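Long-range contact in chorismate mutase (Clostridium thermocellum, PDB 1XHO), which probably catalyses the rearrangement of chorismate to prephenate, as a trimeric AroH-class (type I) chorismate mutase: residues I71-L82 against L113-N124. Sequence-based numbering, arbitrary orientation.
Sequences IISIIFTVTKDL and LEKCIRVMMHVN
I75 and M120 form a hydrogen-bonded pair midway along strands 71-78 and 116-124, which run antiparallel with axes that come within 4.5 Å; I75 N to M120 O is nearly straight at 177°. Toward I71 the register slips by one in a classic beta bulge: I72 and S73 both face H122, whose O takes a 2.8 Å bond from I72 N and a weak one from S73 N. On one face I74 CG2 packs 3.6 Å from V119 CG1, while F76 lies alongside V119, CD1 meeting CG2. On the other, a water in the plane of the H122 ring bridges ND1, S73 OG and M120 O; another joins R118 NH1 to T77 OG1, which also bonds E106 OE1. C116 SG lies over one guanidinium face of R118, offset toward the rim. Just beyond V78, T79 OG1, set between N and carbonyl carbon (chi1 42°), accepts from C116 N at 3.0 Å and donates to D81 OD1, which K115 N also reaches. Helix 46-63 covers the V119 face, strands 100-105 and 32-40 flank the pair, and the H122 face meets neighbouring subunits: S73 OG bonds H122 NE2 of the second subunit, and H122 NE2 bonds S73 OG of the third subunit.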
ATOM      1  N   ILE C  71     -16.121  -3.546   1.676  1.00 29.15           N
ATOM      2  CA  ILE C  71     -14.775  -2.948   1.622  1.00 29.73           C
ATOM      3  C   ILE C  71     -13.749  -3.778   2.411  1.00 29.29           C
ATOM      4  O   ILE C  71     -13.923  -4.054   3.589  1.00 29.00           O
ATOM      5  CB  ILE C  71     -14.799  -1.468   2.118  1.00 29.34           C
ATOM      6  CG1 ILE C  71     -15.854  -0.674   1.340  1.00 28.82           C
ATOM      7  CG2 ILE C  71     -13.421  -0.806   1.975  1.00 29.40           C
ATOM      8  CD1 ILE C  71     -15.948   0.786   1.726  1.00 30.15           C
ATOM      9  N   ILE C  72     -12.682  -4.181   1.731  1.00 30.35           N
ATOM     10  CA  ILE C  72     -11.620  -4.982   2.336  1.00 27.13           C
ATOM     11  C   ILE C  72     -10.604  -4.060   3.023  1.00 27.41           C
ATOM     12  O   ILE C  72     -10.241  -4.259   4.189  1.00 25.23           O
ATOM     13  CB  ILE C  72     -10.918  -5.854   1.266  1.00 26.90           C
ATOM     14  CG1 ILE C  72     -11.945  -6.794   0.603  1.00 24.72           C
ATOM     15  CG2 ILE C  72      -9.736  -6.635   1.883  1.00 26.57           C
ATOM     16  CD1 ILE C  72     -11.447  -7.469  -0.656  1.00 23.79           C
ATOM     17  N   SER C  73     -10.156  -3.040   2.297  1.00 27.73           N
ATOM     18  CA  SER C  73      -9.146  -2.127   2.819  1.00 26.20           C
ATOM     19  C   SER C  73      -9.164  -0.766   2.107  1.00 25.11           C
ATOM     20  O   SER C  73      -9.677  -0.636   0.986  1.00 23.01           O
ATOM     21  CB  SER C  73      -7.759  -2.776   2.743  1.00 26.98           C
ATOM     22  OG  SER C  73      -7.450  -3.206   1.427  1.00 31.41           O
ATOM     23  N   ILE C  74      -8.643   0.252   2.796  1.00 24.88           N
ATOM     24  CA  ILE C  74      -8.495   1.577   2.216  1.00 22.92           C
ATOM     25  C   ILE C  74      -7.119   2.149   2.521  1.00 24.30           C
ATOM     26  O   ILE C  74      -6.748   2.324   3.687  1.00 23.79           O
ATOM     27  CB  ILE C  74      -9.586   2.574   2.663  1.00 22.25           C
ATOM     28  CG1 ILE C  74     -10.962   1.888   2.688  1.00 22.76           C
ATOM     29  CG2 ILE C  74      -9.547   3.795   1.723  1.00 20.67           C
ATOM     30  CD1 ILE C  74     -12.136   2.801   2.867  1.00 23.71           C
ATOM     31  N   ILE C  75      -6.368   2.407   1.447  1.00 23.58           N
ATOM     32  CA  ILE C  75      -5.050   3.010   1.511  1.00 24.01           C
ATOM     33  C   ILE C  75      -5.166   4.449   1.023  1.00 22.97           C
ATOM     34  O   ILE C  75      -5.682   4.701  -0.057  1.00 22.83           O
ATOM     35  CB  ILE C  75      -4.029   2.229   0.636  1.00 24.87           C
ATOM     36  CG1 ILE C  75      -3.825   0.806   1.202  1.00 26.41           C
ATOM     37  CG2 ILE C  75      -2.681   2.988   0.549  1.00 23.68           C
ATOM     38  CD1 ILE C  75      -2.896  -0.088   0.338  1.00 26.25           C
ATOM     39  N   PHE C  76      -4.690   5.385   1.837  1.00 25.12           N
ATOM     40  CA  PHE C  76      -4.678   6.801   1.488  1.00 23.68           C
ATOM     41  C   PHE C  76      -3.258   7.298   1.250  1.00 21.51           C
ATOM     42  O   PHE C  76      -2.336   6.885   1.944  1.00 18.96           O
ATOM     43  CB  PHE C  76      -5.270   7.620   2.623  1.00 24.11           C
ATOM     44  CG  PHE C  76      -6.671   7.232   2.999  1.00 24.15           C
ATOM     45  CD1 PHE C  76      -7.767   7.922   2.473  1.00 24.84           C
ATOM     46  CD2 PHE C  76      -6.898   6.200   3.898  1.00 23.66           C
ATOM     47  CE1 PHE C  76      -9.064   7.586   2.841  1.00 24.06           C
ATOM     48  CE2 PHE C  76      -8.203   5.845   4.262  1.00 25.55           C
ATOM     49  CZ  PHE C  76      -9.287   6.547   3.738  1.00 24.21           C
ATOM     50  N   THR C  77      -3.090   8.187   0.272  1.00 22.34           N
ATOM     51  CA  THR C  77      -1.867   8.979   0.144  1.00 23.37           C
ATOM     52  C   THR C  77      -2.205  10.449   0.033  1.00 25.59           C
ATOM     53  O   THR C  77      -3.260  10.824  -0.494  1.00 27.93           O
ATOM     54  CB  THR C  77      -0.982   8.589  -1.073  1.00 24.05           C
ATOM     55  OG1 THR C  77      -1.680   8.848  -2.305  1.00 23.42           O
ATOM     56  CG2 THR C  77      -0.529   7.113  -0.987  1.00 23.32           C
ATOM     57  N   VAL C  78      -1.307  11.282   0.539  1.00 24.42           N
ATOM     58  CA  VAL C  78      -1.361  12.704   0.283  1.00 25.73           C
ATOM     59  C   VAL C  78       0.002  13.137  -0.228  1.00 25.82           C
ATOM     60  O   VAL C  78       1.028  12.524   0.091  1.00 26.26           O
ATOM     61  CB  VAL C  78      -1.756  13.536   1.535  1.00 26.14           C
ATOM     62  CG1 VAL C  78      -3.094  13.085   2.074  1.00 27.23           C
ATOM     63  CG2 VAL C  78      -0.676  13.447   2.627  1.00 28.12           C
ATOM     64  N   THR C  79      -0.002  14.183  -1.038  1.00 23.69           N
ATOM     65  CA  THR C  79       1.220  14.810  -1.503  1.00 24.78           C
ATOM     66  C   THR C  79       1.922  15.545  -0.346  1.00 23.69           C
ATOM     67  O   THR C  79       1.289  15.902   0.654  1.00 24.86           O
ATOM     68  CB  THR C  79       0.919  15.766  -2.693  1.00 23.96           C
ATOM     69  OG1 THR C  79      -0.275  16.513  -2.428  1.00 23.72           O
ATOM     70  CG2 THR C  79       0.700  14.980  -3.935  1.00 23.69           C
ATOM     71  N   LYS C  80       3.225  15.748  -0.491  1.00 26.29           N
ATOM     72  CA  LYS C  80       4.089  16.346   0.556  1.00 31.55           C
ATOM     73  C   LYS C  80       3.544  17.656   1.176  1.00 31.84           C
ATOM     74  O   LYS C  80       3.725  17.923   2.380  1.00 31.85           O
ATOM     75  CB  LYS C  80       5.477  16.594  -0.040  1.00 35.18           C
ATOM     76  CG  LYS C  80       6.523  17.071   0.938  1.00 39.70           C
ATOM     77  CD  LYS C  80       7.927  16.713   0.452  1.00 42.23           C
ATOM     78  CE  LYS C  80       8.249  17.327  -0.913  1.00 43.59           C
ATOM     79  NZ  LYS C  80       9.708  17.216  -1.228  1.00 43.78           N
ATOM     80  N   ASP C  81       2.874  18.457   0.351  1.00 30.72           N
ATOM     81  CA  ASP C  81       2.282  19.731   0.789  1.00 32.94           C
ATOM     82  C   ASP C  81       1.059  19.601   1.707  1.00 31.43           C
ATOM     83  O   ASP C  81       0.582  20.597   2.194  1.00 32.01           O
ATOM     84  CB  ASP C  81       1.925  20.606  -0.425  1.00 35.00           C
ATOM     85  CG  ASP C  81       1.213  19.827  -1.526  1.00 36.61           C
ATOM     86  OD1 ASP C  81       0.476  18.868  -1.230  1.00 37.89           O
ATOM     87  OD2 ASP C  81       1.411  20.167  -2.699  1.00 37.88           O
ATOM     88  N   LEU C  82       0.546  18.389   1.917  1.00 31.75           N
ATOM     89  CA  LEU C  82      -0.525  18.157   2.892  1.00 33.46           C
ATOM     90  C   LEU C  82      -0.016  17.372   4.110  1.00 34.30           C
ATOM     91  O   LEU C  82       0.481  16.250   3.962  1.00 33.92           O
ATOM     92  CB  LEU C  82      -1.683  17.382   2.253  1.00 33.34           C
ATOM     93  CG  LEU C  82      -2.362  17.988   1.024  1.00 33.75           C
ATOM     94  CD1 LEU C  82      -3.507  17.072   0.560  1.00 32.42           C
ATOM     95  CD2 LEU C  82      -2.861  19.418   1.313  1.00 31.63           C
ATOM     96  N   LEU C 113       1.019  16.843  -9.477  1.00 29.18           N
ATOM     97  CA  LEU C 113      -0.179  17.478  -8.931  1.00 30.33           C
ATOM     98  C   LEU C 113      -0.054  17.684  -7.415  1.00 32.76           C
ATOM     99  O   LEU C 113       0.191  16.740  -6.653  1.00 31.09           O
ATOM    100  CB  LEU C 113      -1.440  16.667  -9.249  1.00 30.31           C
ATOM    101  CG  LEU C 113      -2.803  17.311  -8.903  1.00 30.72           C
ATOM    102  CD1 LEU C 113      -2.996  18.631  -9.628  1.00 30.44           C
ATOM    103  CD2 LEU C 113      -3.967  16.360  -9.228  1.00 29.56           C
ATOM    104  N   GLU C 114      -0.228  18.930  -6.994  1.00 33.56           N
ATOM    105  CA  GLU C 114      -0.119  19.296  -5.602  1.00 36.19           C
ATOM    106  C   GLU C 114      -1.498  19.246  -4.963  1.00 34.61           C
ATOM    107  O   GLU C 114      -2.505  19.125  -5.672  1.00 36.48           O
ATOM    108  CB  GLU C 114       0.485  20.687  -5.501  1.00 38.49           C
ATOM    109  CG  GLU C 114       1.936  20.737  -5.970  1.00 40.89           C
ATOM    110  CD  GLU C 114       2.432  22.148  -6.263  1.00 42.35           C
ATOM    111  OE1 GLU C 114       1.640  22.980  -6.775  1.00 43.76           O
ATOM    112  OE2 GLU C 114       3.628  22.416  -5.994  1.00 45.61           O
ATOM    113  N   LYS C 115      -1.526  19.302  -3.631  1.00 32.40           N
ATOM    114  CA  LYS C 115      -2.761  19.300  -2.828  1.00 31.73           C
ATOM    115  C   LYS C 115      -3.676  18.101  -3.104  1.00 29.94           C
ATOM    116  O   LYS C 115      -4.906  18.213  -2.998  1.00 26.09           O
ATOM    117  CB  LYS C 115      -3.543  20.604  -3.026  1.00 35.25           C
ATOM    118  CG  LYS C 115      -2.767  21.880  -2.747  1.00 36.15           C
ATOM    119  CD  LYS C 115      -2.358  22.023  -1.271  1.00 37.92           C
ATOM    120  CE  LYS C 115      -1.656  23.403  -1.020  1.00 38.93           C
ATOM    121  NZ  LYS C 115      -0.513  23.341  -0.035  1.00 38.32           N
ATOM    122  N   CYS C 116      -3.069  16.951  -3.405  1.00 26.23           N
ATOM    123  CA  CYS C 116      -3.795  15.800  -3.934  1.00 26.97           C
ATOM    124  C   CYS C 116      -3.899  14.640  -2.943  1.00 26.64           C
ATOM    125  O   CYS C 116      -2.890  14.127  -2.453  1.00 24.27           O
ATOM    126  CB  CYS C 116      -3.140  15.321  -5.258  1.00 26.22           C
ATOM    127  SG  CYS C 116      -3.914  13.871  -6.046  1.00 23.72           S
ATOM    128  N   ILE C 117      -5.136  14.218  -2.689  1.00 26.37           N
ATOM    129  CA  ILE C 117      -5.429  13.021  -1.910  1.00 26.21           C
ATOM    130  C   ILE C 117      -5.824  11.876  -2.851  1.00 25.11           C
ATOM    131  O   ILE C 117      -6.760  12.014  -3.651  1.00 23.43           O
ATOM    132  CB  ILE C 117      -6.574  13.286  -0.909  1.00 27.39           C
ATOM    133  CG1 ILE C 117      -6.207  14.470  -0.003  1.00 28.68           C
ATOM    134  CG2 ILE C 117      -6.882  12.034  -0.091  1.00 26.74           C
ATOM    135  CD1 ILE C 117      -7.371  15.134   0.644  1.00 28.66           C
ATOM    136  N   ARG C 118      -5.101  10.757  -2.758  1.00 25.15           N
ATOM    137  CA  ARG C 118      -5.443   9.535  -3.499  1.00 24.68           C
ATOM    138  C   ARG C 118      -5.924   8.421  -2.571  1.00 22.57           C
ATOM    139  O   ARG C 118      -5.532   8.346  -1.408  1.00 19.61           O
ATOM    140  CB  ARG C 118      -4.274   9.048  -4.359  1.00 22.96           C
ATOM    141  CG  ARG C 118      -3.842  10.067  -5.425  1.00 24.54           C
ATOM    142  CD  ARG C 118      -2.690   9.505  -6.240  1.00 23.55           C
ATOM    143  NE  ARG C 118      -2.299  10.296  -7.407  1.00 22.43           N
ATOM    144  CZ  ARG C 118      -1.511  11.377  -7.400  1.00 20.94           C
ATOM    145  NH1 ARG C 118      -1.050  11.892  -6.285  1.00 24.14           N
ATOM    146  NH2 ARG C 118      -1.211  11.966  -8.533  1.00 22.18           N
ATOM    147  N   VAL C 119      -6.801   7.575  -3.107  1.00 23.30           N
ATOM    148  CA  VAL C 119      -7.422   6.479  -2.371  1.00 22.75           C
ATOM    149  C   VAL C 119      -7.351   5.231  -3.226  1.00 24.28           C
ATOM    150  O   VAL C 119      -7.698   5.276  -4.402  1.00 25.00           O
ATOM    151  CB  VAL C 119      -8.928   6.758  -2.071  1.00 21.88           C
ATOM    152  CG1 VAL C 119      -9.597   5.541  -1.415  1.00 21.02           C
ATOM    153  CG2 VAL C 119      -9.069   7.968  -1.217  1.00 22.93           C
HETATM  154  N   MSE C 120      -6.890   4.130  -2.633  1.00 25.78           N
HETATM  155  CA  MSE C 120      -6.967   2.817  -3.252  1.00 26.73           C
HETATM  156  C   MSE C 120      -7.839   1.910  -2.369  1.00 26.88           C
HETATM  157  O   MSE C 120      -7.517   1.639  -1.203  1.00 26.45           O
HETATM  158  CB  MSE C 120      -5.580   2.215  -3.425  1.00 27.60           C
HETATM  159  CG  MSE C 120      -5.599   0.762  -3.937  1.00 28.09           C
HETATM  160 SE   MSE C 120      -3.812   0.051  -4.282  1.00 30.45          SE
HETATM  161  CE  MSE C 120      -3.581   0.723  -6.157  1.00 28.13           C
HETATM  162  N   MSE C 121      -8.937   1.438  -2.935  1.00 26.34           N
HETATM  163  CA  MSE C 121      -9.911   0.677  -2.184  1.00 29.09           C
HETATM  164  C   MSE C 121     -10.064  -0.738  -2.734  1.00 27.71           C
HETATM  165  O   MSE C 121     -10.534  -0.914  -3.853  1.00 28.00           O
HETATM  166  CB  MSE C 121     -11.239   1.414  -2.259  1.00 31.41           C
HETATM  167  CG  MSE C 121     -12.295   0.927  -1.311  1.00 31.73           C
HETATM  168 SE   MSE C 121     -13.904   1.940  -1.620  1.00 32.61          SE
HETATM  169  CE  MSE C 121     -13.490   3.627  -0.848  1.00 30.01           C
ATOM    170  N   HIS C 122      -9.671  -1.741  -1.944  1.00 26.48           N
ATOM    171  CA  HIS C 122      -9.928  -3.141  -2.292  1.00 25.77           C
ATOM    172  C   HIS C 122     -11.336  -3.548  -1.819  1.00 26.95           C
ATOM    173  O   HIS C 122     -11.716  -3.273  -0.693  1.00 24.71           O
ATOM    174  CB  HIS C 122      -8.841  -4.058  -1.713  1.00 24.79           C
ATOM    175  CG  HIS C 122      -7.539  -3.959  -2.444  1.00 25.18           C
ATOM    176  ND1 HIS C 122      -6.648  -2.922  -2.240  1.00 24.68           N
ATOM    177  CD2 HIS C 122      -7.003  -4.733  -3.416  1.00 23.91           C
ATOM    178  CE1 HIS C 122      -5.604  -3.086  -3.035  1.00 25.00           C
ATOM    179  NE2 HIS C 122      -5.796  -4.175  -3.761  1.00 22.55           N
ATOM    180  N   VAL C 123     -12.114  -4.177  -2.700  1.00 27.94           N
ATOM    181  CA  VAL C 123     -13.518  -4.476  -2.389  1.00 28.19           C
ATOM    182  C   VAL C 123     -13.903  -5.855  -2.853  1.00 28.07           C
ATOM    183  O   VAL C 123     -13.284  -6.411  -3.746  1.00 26.30           O
ATOM    184  CB  VAL C 123     -14.519  -3.427  -2.991  1.00 27.70           C
ATOM    185  CG1 VAL C 123     -14.208  -2.037  -2.479  1.00 27.62           C
ATOM    186  CG2 VAL C 123     -14.547  -3.462  -4.527  1.00 27.50           C
ATOM    187  N   ASN C 124     -14.922  -6.405  -2.207  1.00 31.28           N
ATOM    188  CA  ASN C 124     -15.554  -7.632  -2.657  1.00 34.11           C
ATOM    189  C   ASN C 124     -16.781  -7.195  -3.446  1.00 37.45           C
ATOM    190  O   ASN C 124     -17.609  -6.446  -2.941  1.00 40.21           O
ATOM    191  CB  ASN C 124     -15.881  -8.556  -1.461  1.00 35.35           C
ATOM    192  CG  ASN C 124     -14.675  -9.424  -1.036  1.00 36.49           C
ATOM    193  OD1 ASN C 124     -13.968  -9.965  -1.884  1.00 39.82           O
ATOM    194  ND2 ASN C 124     -14.437  -9.548   0.274  1.00 38.31           N
TER
HETATM  195  O   HOH W   1      -6.610  -0.979  -0.196  1.00 16.61           O
HETATM  196  O   HOH W   2      -1.698  11.671  -3.306  1.00 19.71           O